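PDB 6DSP: autoinducer 2-binding protein LsrB from Clostridium saccharobutylicum DSM 13864, which binds the quorum-sensing signal autoinducer-2 in the cleft between its two lobes, as a receptor of the bacterial solute-binding protein 2 family. Local coordinates for residues A[156-161]-A[186-191]; A[231-236]-A[257-262]; A[281-286]-A[297-302]. All blocks are in the same frame, centred on the assembly; numbering follows the deposited sequence.

Contact 1 (A[156-161]-A[186-191])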
loop_
_atom_site.group_PDB
_atom_site.type_symbol
_atom_site.label_atom_id
_atom_site.label_comp_id
_atom_site.label_asym_id
_atom_site.label_seq_id
_atom_site.Cartn_x
_atom_site.Cartn_y
_atom_site.Cartn_z
ATOM N N TYR A 156 14.384 10.956 -12.977
ATOM C CA TYR A 156 13.720 10.017 -12.073
ATOM C C TYR A 156 12.729 9.149 -12.840
ATOM O O TYR A 156 12.391 9.404 -13.997
ATOM C CB TYR A 156 12.989 10.759 -10.943
ATOM C CG TYR A 156 11.720 11.404 -11.426
ATOM C CD1 TYR A 156 11.733 12.647 -12.089
ATOM C CD2 TYR A 156 10.500 10.778 -11.246
ATOM C CE1 TYR A 156 10.559 13.198 -12.552
ATOM C CE2 TYR A 156 9.331 11.338 -11.712
ATOM C CZ TYR A 156 9.362 12.513 -12.369
ATOM O OH TYR A 156 8.188 13.056 -12.818
ATOM N N CYS A 157 12.247 8.116 -12.153
ATOM C CA CYS A 157 11.073 7.385 -12.637
ATOM C C CYS A 157 10.438 6.675 -11.463
ATOM O O CYS A 157 10.969 6.674 -10.346
ATOM C CB CYS A 157 11.426 6.372 -13.752
ATOM S SG CYS A 157 12.334 4.908 -13.245
ATOM N N TRP A 158 9.287 6.052 -11.737
ATOM C CA TRP A 158 8.538 5.259 -10.770
ATOM C C TRP A 158 8.690 3.771 -11.100
ATOM O O TRP A 158 8.716 3.384 -12.280
ATOM C CB TRP A 158 7.039 5.610 -10.818
ATOM C CG TRP A 158 6.717 7.024 -10.458
ATOM C CD1 TRP A 158 6.906 8.134 -11.234
ATOM C CD2 TRP A 158 6.089 7.469 -9.257
ATOM N NE1 TRP A 158 6.458 9.251 -10.557
ATOM C CE2 TRP A 158 5.946 8.869 -9.347
ATOM C CE3 TRP A 158 5.626 6.819 -8.111
ATOM C CZ2 TRP A 158 5.395 9.633 -8.315
ATOM C CZ3 TRP A 158 5.073 7.563 -7.096
ATOM C CH2 TRP A 158 4.943 8.953 -7.203
ATOM N N HIS A 159 8.832 2.953 -10.058
ATOM C CA HIS A 159 8.930 1.483 -10.160
ATOM C C HIS A 159 7.962 0.916 -9.129
ATOM O O HIS A 159 8.167 1.079 -7.922
ATOM C CB HIS A 159 10.373 1.031 -9.875
ATOM C CG HIS A 159 10.546 -0.465 -9.806
ATOM N ND1 HIS A 159 11.736 -1.053 -9.420
ATOM C CD2 HIS A 159 9.673 -1.487 -10.029
ATOM C CE1 HIS A 159 11.592 -2.372 -9.415
ATOM N NE2 HIS A 159 10.352 -2.659 -9.776
ATOM N N TYR A 160 6.889 0.285 -9.601
ATOM C CA TYR A 160 5.921 -0.286 -8.657
ATOM C C TYR A 160 5.339 -1.568 -9.251
ATOM O O TYR A 160 5.958 -2.209 -10.105
ATOM C CB TYR A 160 4.941 0.778 -8.151
ATOM C CG TYR A 160 4.125 1.557 -9.153
ATOM C CD1 TYR A 160 4.661 2.640 -9.837
ATOM C CD2 TYR A 160 2.780 1.246 -9.353
ATOM C CE1 TYR A 160 3.860 3.413 -10.680
ATOM C CE2 TYR A 160 1.999 2.003 -10.215
ATOM C CZ TYR A 160 2.553 3.084 -10.868
ATOM O OH TYR A 160 1.791 3.871 -11.686
ATOM N N SER A 161 4.168 -1.973 -8.756
ATOM C CA SER A 161 3.655 -3.310 -9.053
ATOM C C SER A 161 3.074 -3.440 -10.455
ATOM O O SER A 161 3.492 -4.304 -11.221
ATOM C CB SER A 161 2.643 -3.725 -7.997
ATOM O OG SER A 161 1.516 -2.856 -7.978
ATOM N N TRP A 186 12.538 18.679 -13.020
ATOM C CA TRP A 186 12.787 17.247 -13.001
ATOM C C TRP A 186 12.326 16.627 -14.313
ATOM O O TRP A 186 11.389 17.111 -14.967
ATOM C CB TRP A 186 12.049 16.593 -11.836
ATOM C CG TRP A 186 12.546 16.936 -10.444
ATOM C CD1 TRP A 186 13.322 18.004 -10.064
ATOM C CD2 TRP A 186 12.267 16.205 -9.244
ATOM N NE1 TRP A 186 13.547 17.969 -8.716
ATOM C CE2 TRP A 186 12.911 16.872 -8.183
ATOM C CE3 TRP A 186 11.538 15.034 -8.963
ATOM C CZ2 TRP A 186 12.826 16.423 -6.859
ATOM C CZ3 TRP A 186 11.464 14.596 -7.656
ATOM C CH2 TRP A 186 12.097 15.270 -6.623
ATOM N N GLN A 187 12.959 15.507 -14.671
ATOM C CA GLN A 187 12.690 14.815 -15.923
ATOM C C GLN A 187 12.344 13.373 -15.605
ATOM O O GLN A 187 13.172 12.630 -15.070
ATOM C CB GLN A 187 13.931 14.837 -16.819
ATOM C CG GLN A 187 14.359 16.259 -17.205
ATOM C CD GLN A 187 15.620 16.277 -18.047
ATOM O OE1 GLN A 187 16.098 15.228 -18.481
ATOM N NE2 GLN A 187 16.150 17.467 -18.296
ATOM N N ASN A 188 11.138 12.968 -15.973
ATOM C CA ASN A 188 10.761 11.570 -15.818
ATOM C C ASN A 188 11.347 10.824 -17.011
ATOM O O ASN A 188 10.912 11.018 -18.154
ATOM C CB ASN A 188 9.242 11.431 -15.750
ATOM C CG ASN A 188 8.812 10.006 -15.466
ATOM O OD1 ASN A 188 9.501 9.057 -15.834
ATOM N ND2 ASN A 188 7.677 9.842 -14.801
ATOM N N VAL A 189 12.371 10.001 -16.760
ATOM C CA VAL A 189 13.074 9.327 -17.850
ATOM C C VAL A 189 12.356 8.081 -18.349
ATOM O O VAL A 189 12.824 7.450 -19.312
ATOM C CB VAL A 189 14.552 9.038 -17.500
ATOM C CG1 VAL A 189 15.275 10.324 -17.220
ATOM C CG2 VAL A 189 14.689 8.108 -16.283
ATOM N N ALA A 190 11.250 7.675 -17.719
ATOM C CA ALA A 190 10.509 6.476 -18.137
ATOM C C ALA A 190 9.052 6.671 -17.746
ATOM O O ALA A 190 8.553 6.061 -16.791
ATOM C CB ALA A 190 11.110 5.222 -17.496
ATOM N N PRO A 191 8.332 7.527 -18.472
ATOM C CA PRO A 191 6.957 7.870 -18.057
ATOM C C PRO A 191 5.971 6.710 -18.078
ATOM O O PRO A 191 4.936 6.810 -17.415
ATOM C CB PRO A 191 6.543 8.995 -19.012
ATOM C CG PRO A 191 7.557 9.039 -20.082
ATOM C CD PRO A 191 8.790 8.296 -19.642
HETATM O O HOH W 1 7.833 6.769 -14.168
#

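Contact 2 (A[231-236]-A[257-262])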
loop_
_atom_site.group_PDB
_atom_site.type_symbol
_atom_site.label_atom_id
_atom_site.label_comp_id
_atom_site.label_asym_id
_atom_site.label_seq_id
_atom_site.Cartn_x
_atom_site.Cartn_y
_atom_site.Cartn_z
ATOM N N GLN A 231 14.649 -3.024 -5.785
ATOM C CA GLN A 231 15.467 -1.959 -6.354
ATOM C C GLN A 231 16.728 -1.745 -5.528
ATOM O O GLN A 231 17.801 -1.486 -6.077
ATOM C CB GLN A 231 14.651 -0.680 -6.382
ATOM C CG GLN A 231 15.360 0.445 -7.166
ATOM C CD GLN A 231 15.503 0.062 -8.620
ATOM O OE1 GLN A 231 14.496 -0.020 -9.335
ATOM N NE2 GLN A 231 16.748 -0.133 -9.085
ATOM N N ALA A 232 16.610 -1.827 -4.199
ATOM C CA ALA A 232 17.799 -1.722 -3.363
ATOM C C ALA A 232 18.768 -2.863 -3.667
ATOM O O ALA A 232 19.989 -2.655 -3.809
ATOM C CB ALA A 232 17.420 -1.715 -1.894
ATOM N N GLN A 233 18.245 -4.084 -3.805
ATOM C CA GLN A 233 19.119 -5.211 -4.144
ATOM C C GLN A 233 19.784 -5.003 -5.505
ATOM O O GLN A 233 20.976 -5.287 -5.686
ATOM C CB GLN A 233 18.288 -6.495 -4.150
ATOM C CG GLN A 233 19.141 -7.714 -4.436
ATOM C CD GLN A 233 20.104 -8.033 -3.305
ATOM O OE1 GLN A 233 19.714 -7.971 -2.118
ATOM N NE2 GLN A 233 21.345 -8.375 -3.642
ATOM N N ALA A 234 19.027 -4.470 -6.475
ATOM C CA ALA A 234 19.606 -4.197 -7.783
ATOM C C ALA A 234 20.754 -3.198 -7.684
ATOM O O ALA A 234 21.797 -3.362 -8.333
ATOM C CB ALA A 234 18.536 -3.655 -8.726
ATOM N N ALA A 235 20.576 -2.152 -6.873
ATOM C CA ALA A 235 21.627 -1.167 -6.694
ATOM C C ALA A 235 22.845 -1.816 -6.066
ATOM O O ALA A 235 23.978 -1.608 -6.516
ATOM C CB ALA A 235 21.093 -0.022 -5.839
ATOM N N GLN A 236 22.633 -2.614 -5.024
ATOM C CA GLN A 236 23.751 -3.300 -4.389
ATOM C C GLN A 236 24.452 -4.250 -5.369
ATOM O O GLN A 236 25.692 -4.309 -5.418
ATOM C CB GLN A 236 23.223 -4.038 -3.166
ATOM C CG GLN A 236 24.321 -4.608 -2.331
ATOM C CD GLN A 236 23.733 -5.364 -1.182
ATOM O OE1 GLN A 236 23.278 -4.766 -0.237
ATOM N NE2 GLN A 236 23.669 -6.684 -1.294
ATOM N N LYS A 257 16.020 -2.889 6.757
ATOM C CA LYS A 257 17.053 -2.465 7.698
ATOM C C LYS A 257 18.445 -2.791 7.185
ATOM O O LYS A 257 19.365 -1.970 7.316
ATOM C CB LYS A 257 16.827 -3.088 9.066
ATOM C CG LYS A 257 15.665 -2.465 9.824
ATOM C CD LYS A 257 15.434 -3.229 11.094
ATOM C CE LYS A 257 14.232 -2.702 11.856
ATOM N NZ LYS A 257 13.957 -3.546 13.061
ATOM N N GLN A 258 18.636 -3.990 6.620
ATOM C CA GLN A 258 19.978 -4.361 6.185
ATOM C C GLN A 258 20.451 -3.481 5.035
ATOM O O GLN A 258 21.607 -3.056 5.010
ATOM C CB GLN A 258 20.047 -5.843 5.804
ATOM C CG GLN A 258 21.487 -6.300 5.621
ATOM C CD GLN A 258 22.249 -6.181 6.922
ATOM O OE1 GLN A 258 23.211 -5.406 7.037
ATOM N NE2 GLN A 258 21.830 -6.961 7.919
ATOM N N TYR A 259 19.565 -3.190 4.077
ATOM C CA TYR A 259 19.929 -2.280 2.994
ATOM C C TYR A 259 20.320 -0.920 3.541
ATOM O O TYR A 259 21.246 -0.278 3.033
ATOM C CB TYR A 259 18.769 -2.108 1.999
ATOM C CG TYR A 259 18.455 -3.365 1.200
ATOM C CD1 TYR A 259 19.431 -3.973 0.407
ATOM C CD2 TYR A 259 17.176 -3.969 1.256
ATOM C CE1 TYR A 259 19.163 -5.143 -0.288
ATOM C CE2 TYR A 259 16.886 -5.133 0.541
ATOM C CZ TYR A 259 17.894 -5.718 -0.222
ATOM O OH TYR A 259 17.591 -6.874 -0.892
ATOM N N CYS A 260 19.608 -0.453 4.558
ATOM C CA CYS A 260 19.933 0.849 5.123
ATOM C C CYS A 260 21.257 0.806 5.885
ATOM O O CYS A 260 22.112 1.698 5.721
ATOM C CB CYS A 260 18.738 1.320 5.973
ATOM S SG CYS A 260 18.932 2.991 6.607
ATOM N N ASN A 261 21.477 -0.263 6.662
ATOM C CA ASN A 261 22.750 -0.420 7.377
ATOM C C ASN A 261 23.923 -0.551 6.411
ATOM O O ASN A 261 25.047 -0.138 6.734
ATOM C CB ASN A 261 22.704 -1.638 8.307
ATOM C CG ASN A 261 21.902 -1.371 9.566
ATOM O OD1 ASN A 261 21.929 -0.262 10.097
ATOM N ND2 ASN A 261 21.203 -2.380 10.057
ATOM N N ASP A 262 23.688 -1.112 5.230
ATOM C CA ASP A 262 24.738 -1.263 4.227
ATOM C C ASP A 262 24.888 -0.027 3.355
ATOM O O ASP A 262 25.666 -0.057 2.391
ATOM C CB ASP A 262 24.451 -2.476 3.331
ATOM C CG ASP A 262 24.637 -3.787 4.065
ATOM O OD1 ASP A 262 25.246 -3.741 5.152
ATOM O OD2 ASP A 262 24.185 -4.851 3.563
HETATM O O HOH W 2 22.144 -4.960 2.084
#

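Contact 3 (A[281-286]-A[297-302])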
loop_
_atom_site.group_PDB
_atom_site.type_symbol
_atom_site.label_atom_id
_atom_site.label_comp_id
_atom_site.label_asym_id
_atom_site.label_seq_id
_atom_site.Cartn_x
_atom_site.Cartn_y
_atom_site.Cartn_z
ATOM N N CYS A 281 -10.193 -5.563 9.572
ATOM C CA CYS A 281 -10.925 -6.729 10.054
ATOM C C CYS A 281 -11.944 -6.349 11.114
ATOM O O CYS A 281 -13.044 -6.916 11.147
ATOM C CB CYS A 281 -9.954 -7.769 10.603
ATOM S SG CYS A 281 -8.959 -8.544 9.310
ATOM N N TYR A 282 -11.623 -5.375 11.972
ATOM C CA TYR A 282 -12.598 -4.921 12.960
ATOM C C TYR A 282 -13.838 -4.320 12.288
ATOM O O TYR A 282 -14.979 -4.598 12.702
ATOM C CB TYR A 282 -11.999 -3.888 13.927
ATOM C CG TYR A 282 -12.983 -3.597 15.032
ATOM C CD1 TYR A 282 -13.023 -4.386 16.172
ATOM C CD2 TYR A 282 -13.930 -2.576 14.904
ATOM C CE1 TYR A 282 -13.959 -4.161 17.176
ATOM C CE2 TYR A 282 -14.880 -2.341 15.916
ATOM C CZ TYR A 282 -14.880 -3.143 17.049
ATOM O OH TYR A 282 -15.786 -2.948 18.080
ATOM N N MET A 283 -13.641 -3.474 11.268
ATOM C CA MET A 283 -14.795 -2.882 10.589
ATOM C C MET A 283 -15.667 -3.962 9.968
ATOM O O MET A 283 -16.899 -3.884 10.032
ATOM C CB MET A 283 -14.334 -1.875 9.537
ATOM C CG MET A 283 -13.621 -0.638 10.149
ATOM S SD MET A 283 -14.579 0.228 11.454
ATOM C CE MET A 283 -16.039 0.695 10.507
ATOM N N ALA A 284 -15.041 -4.960 9.326
ATOM C CA ALA A 284 -15.808 -6.073 8.764
ATOM C C ALA A 284 -16.599 -6.816 9.846
ATOM O O ALA A 284 -17.780 -7.101 9.667
ATOM C CB ALA A 284 -14.865 -7.012 8.048
ATOM N N TYR A 285 -15.958 -7.109 10.979
ATOM C CA TYR A 285 -16.608 -7.796 12.093
ATOM C C TYR A 285 -17.736 -6.956 12.669
ATOM O O TYR A 285 -18.817 -7.468 12.977
ATOM C CB TYR A 285 -15.561 -8.076 13.165
ATOM C CG TYR A 285 -16.106 -8.263 14.552
ATOM C CD1 TYR A 285 -16.651 -9.479 14.946
ATOM C CD2 TYR A 285 -16.019 -7.243 15.488
ATOM C CE1 TYR A 285 -17.149 -9.663 16.240
ATOM C CE2 TYR A 285 -16.505 -7.413 16.786
ATOM C CZ TYR A 285 -17.069 -8.624 17.146
ATOM O OH TYR A 285 -17.542 -8.783 18.430
ATOM N N TYR A 286 -17.501 -5.651 12.806
ATOM C CA TYR A 286 -18.485 -4.758 13.403
ATOM C C TYR A 286 -19.743 -4.704 12.556
ATOM O O TYR A 286 -20.870 -4.784 13.080
ATOM C CB TYR A 286 -17.846 -3.372 13.531
ATOM C CG TYR A 286 -18.673 -2.345 14.252
ATOM C CD1 TYR A 286 -18.745 -2.331 15.629
ATOM C CD2 TYR A 286 -19.357 -1.370 13.550
ATOM C CE1 TYR A 286 -19.498 -1.382 16.308
ATOM C CE2 TYR A 286 -20.104 -0.403 14.212
ATOM C CZ TYR A 286 -20.174 -0.410 15.608
ATOM O OH TYR A 286 -20.903 0.524 16.323
ATOM N N ASP A 297 -20.105 8.595 10.991
ATOM C CA ASP A 297 -20.111 7.883 12.263
ATOM C C ASP A 297 -18.720 7.914 12.886
ATOM O O ASP A 297 -17.706 7.825 12.187
ATOM C CB ASP A 297 -20.530 6.415 12.074
ATOM C CG ASP A 297 -22.027 6.240 11.822
ATOM O OD1 ASP A 297 -22.778 7.237 11.898
ATOM O OD2 ASP A 297 -22.439 5.079 11.568
ATOM N N LYS A 298 -18.676 8.019 14.210
ATOM C CA LYS A 298 -17.462 7.831 14.988
ATOM C C LYS A 298 -17.603 6.518 15.741
ATOM O O LYS A 298 -18.556 6.340 16.503
ATOM C CB LYS A 298 -17.284 8.992 15.959
ATOM C CG LYS A 298 -17.070 10.307 15.235
ATOM C CD LYS A 298 -16.944 11.450 16.226
ATOM C CE LYS A 298 -16.689 12.756 15.503
ATOM N NZ LYS A 298 -15.429 12.662 14.728
ATOM N N ILE A 299 -16.677 5.597 15.510
ATOM C CA ILE A 299 -16.745 4.254 16.067
ATOM C C ILE A 299 -15.522 4.029 16.942
ATOM O O ILE A 299 -14.393 4.255 16.504
ATOM C CB ILE A 299 -16.832 3.205 14.949
ATOM C CG1 ILE A 299 -18.134 3.418 14.174
ATOM C CG2 ILE A 299 -16.742 1.785 15.522
ATOM C CD1 ILE A 299 -18.082 2.915 12.778
ATOM N N GLU A 300 -15.753 3.590 18.178
ATOM C CA GLU A 300 -14.674 3.302 19.115
ATOM C C GLU A 300 -14.207 1.871 18.888
ATOM O O GLU A 300 -14.934 0.921 19.195
ATOM C CB GLU A 300 -15.162 3.487 20.551
ATOM C CG GLU A 300 -14.217 2.943 21.602
ATOM C CD GLU A 300 -12.844 3.587 21.537
ATOM O OE1 GLU A 300 -11.839 2.852 21.638
ATOM O OE2 GLU A 300 -12.770 4.828 21.390
ATOM N N ILE A 301 -13.000 1.709 18.355
ATOM C CA ILE A 301 -12.396 0.393 18.167
ATOM C C ILE A 301 -11.587 0.074 19.423
ATOM O O ILE A 301 -10.557 0.726 19.657
ATOM C CB ILE A 301 -11.517 0.364 16.913
ATOM C CG1 ILE A 301 -12.370 0.707 15.684
ATOM C CG2 ILE A 301 -10.829 -0.985 16.780
ATOM C CD1 ILE A 301 -11.600 0.689 14.387
ATOM N N PRO A 302 -11.998 -0.901 20.236
ATOM C CA PRO A 302 -11.345 -1.109 21.536
ATOM C C PRO A 302 -9.842 -1.288 21.384
ATOM O O PRO A 302 -9.374 -2.057 20.544
ATOM C CB PRO A 302 -12.005 -2.386 22.064
ATOM C CG PRO A 302 -13.304 -2.470 21.355
ATOM C CD PRO A 302 -13.068 -1.877 19.987
HETATM O O HOH W 3 -16.997 -0.558 18.617
#

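Contact 1 (A[156-161]-A[186-191])
The Tyr156 ring is sandwiched between Asn188 and Trp186. Asn188 CA covers one face, 4.0 Å from the Tyr156 ring centroid, a CH-pi contact set toward the rim. The six-membered ring of Trp186 turns its edge to the opposite face in a T-shaped pair, with planes at 61°. Trp186 CB also touches Tyr156 CE1 at 3.8 Å. At the Tyr156 rim, in its plane, lies Trp158 NE1. The Trp158 ring in turn has Asn188 ND2 near its edge. A chi1 of 75° places Tyr156 CG between the backbone N and the carbonyl carbon, and the ring end swings toward 186-191.

The segments lie on neighbouring parallel strands of the beta-alpha-beta unit 155-160, 166-182, 187-195, with Tyr156 bridged to Asn188. Tyr156 N donates to Gln187 O at 2.9 Å, and Val189 N to Tyr156 O at 2.8 Å. Asn188 OD1 accepts from Ala190 N at 2.9 Å, which closes an Asx turn. Water 1 links the strands, accepting from Trp158 N and Asn188 ND2 and probably donating to Ala190 O. Glu176, on the crossover helix, hydrogen-bonds to Tyr156 OH and Trp158 NE1 through OE1 and to Asn188 ND2 through OE2. Cys157 CB rests on Ala190 CB at 3.9 Å.

Contact 2 (A[231-236]-A[257-262])
Helix 227-237, which packs on the parallel sheet of the lobe built around strands 155-160, 187-195, 219-222 and 246-249, meets the short helix 257-261 here through Ala232 and Tyr259. Strand 246-249 lies between the two helices in the chain. The axes of segments 231-236 and 257-261 come within 10.7 Å, with their directions 36° apart. Tyr259 spans the gap.

Ala232 CB sits over one face of the Tyr259 ring, 3.8 Å from its centroid and offset toward the rim. It is a CH-pi contact, with the methyl nearest to Tyr259 CG. Gln233 takes the phenol end. Its OE1 lies at the ring edge, in the ring plane, and accepts a hydrogen bond from Tyr259 OH at 2.7 Å. The hydroxyl lies in the carbonyl plane of the amide and uses a lone pair of OE1, with a C=O...donor angle of 134°. The amide is turned steeply against the ring. Gln233 CG is anti to the backbone N (chi1 -178°), and a bend at the next torsion brings the amide back to the hydroxyl. Gln233 CB also touches Tyr259 OH, at 3.4 Å.

Gln236, one turn on from Ala232, extends toward Asp262, just past the short helix. Water 2 joins them, donating to Gln236 OE1 at 2.6 Å and to Asp262 OD2 at 2.5 Å.

Gln233 shares its amide between two partners. OE1 accepts the hydrogen bond of the phenol, while NE2 is hydrogen-bonded to Asn237 OD1. These two bonds fix which way round the amide sits. Water 2 donates to both Gln236 OE1 and Asp262 OD2. With Asp262 presumably ionised, these two acceptors would not bond each other, and the water reconciles them.

Contact 3 (A[281-286]-A[297-302])
Tyr282 and Ile301 make the closest CA pairing of this contact, and their side chains run antiparallel alongside each other. Ile301 CG2 lies over one face of the Tyr282 ring, 4.0 Å from its centroid, in a CH-pi contact offset toward the rim. Ile301 CG1 touches Tyr282 CD2 at 3.7 Å. Pro302 CD approaches the far end of the ring, 3.5 Å from Tyr282 OH. Tyr286 repeats the pattern with Ile299, whose CG2 stands over the Tyr286 ring 4.2 Å from its centroid. Met283 meets Ile299 tip to tip, CE to CD1, at 3.8 Å. Two successive bends in the Met283 chain bring the methyl closer to the strand than its CB direction suggests.

The polar link is made by water. Water 3 donates to Glu300 O at 2.6 Å and is also hydrogen-bonded to Tyr282 OH.

Further out, Trp50 at the end of helix 34-50 packs edge-to-face with Tyr282, and its NE1 binds Pro302 O. Strand 305-311 pairs with 298-301, and its Val307 and Val309 touch Ile301 and Ile299. Val293 touches both Tyr286 and Ile299.

Strand 298-301 is the outermost strand at one end of the eight-stranded mixed sheet. Segment 281-286 of helix 273-288 runs across strand 298-301 at 110°. This apolar helix-on-sheet packing belongs to the alpha/beta lobe of a periplasmic binding protein.

Overall arrangement
The contacts follow one another along the chain, each closing before the next opens. Contacts 1 and 2 lie in the lobe of the four-stranded parallel sheet, with centres about 20 Å apart. They touch directly, through a probable hydrogen bond between His159 on strand 155-160 and Gln231 on helix 227-237. Contact 3 belongs to the other lobe, at the edge of the eight-stranded mixed sheet. Its centre is about 38 Å from those of the other two, on the opposite side of the chain's centre. Autoinducer-2 is bound between the lobes, in the two-lobed architecture of periplasmic binding proteins. Contacts 1 and 2 thus lie within one lobe and contact 3 within the other, with the ligand between them.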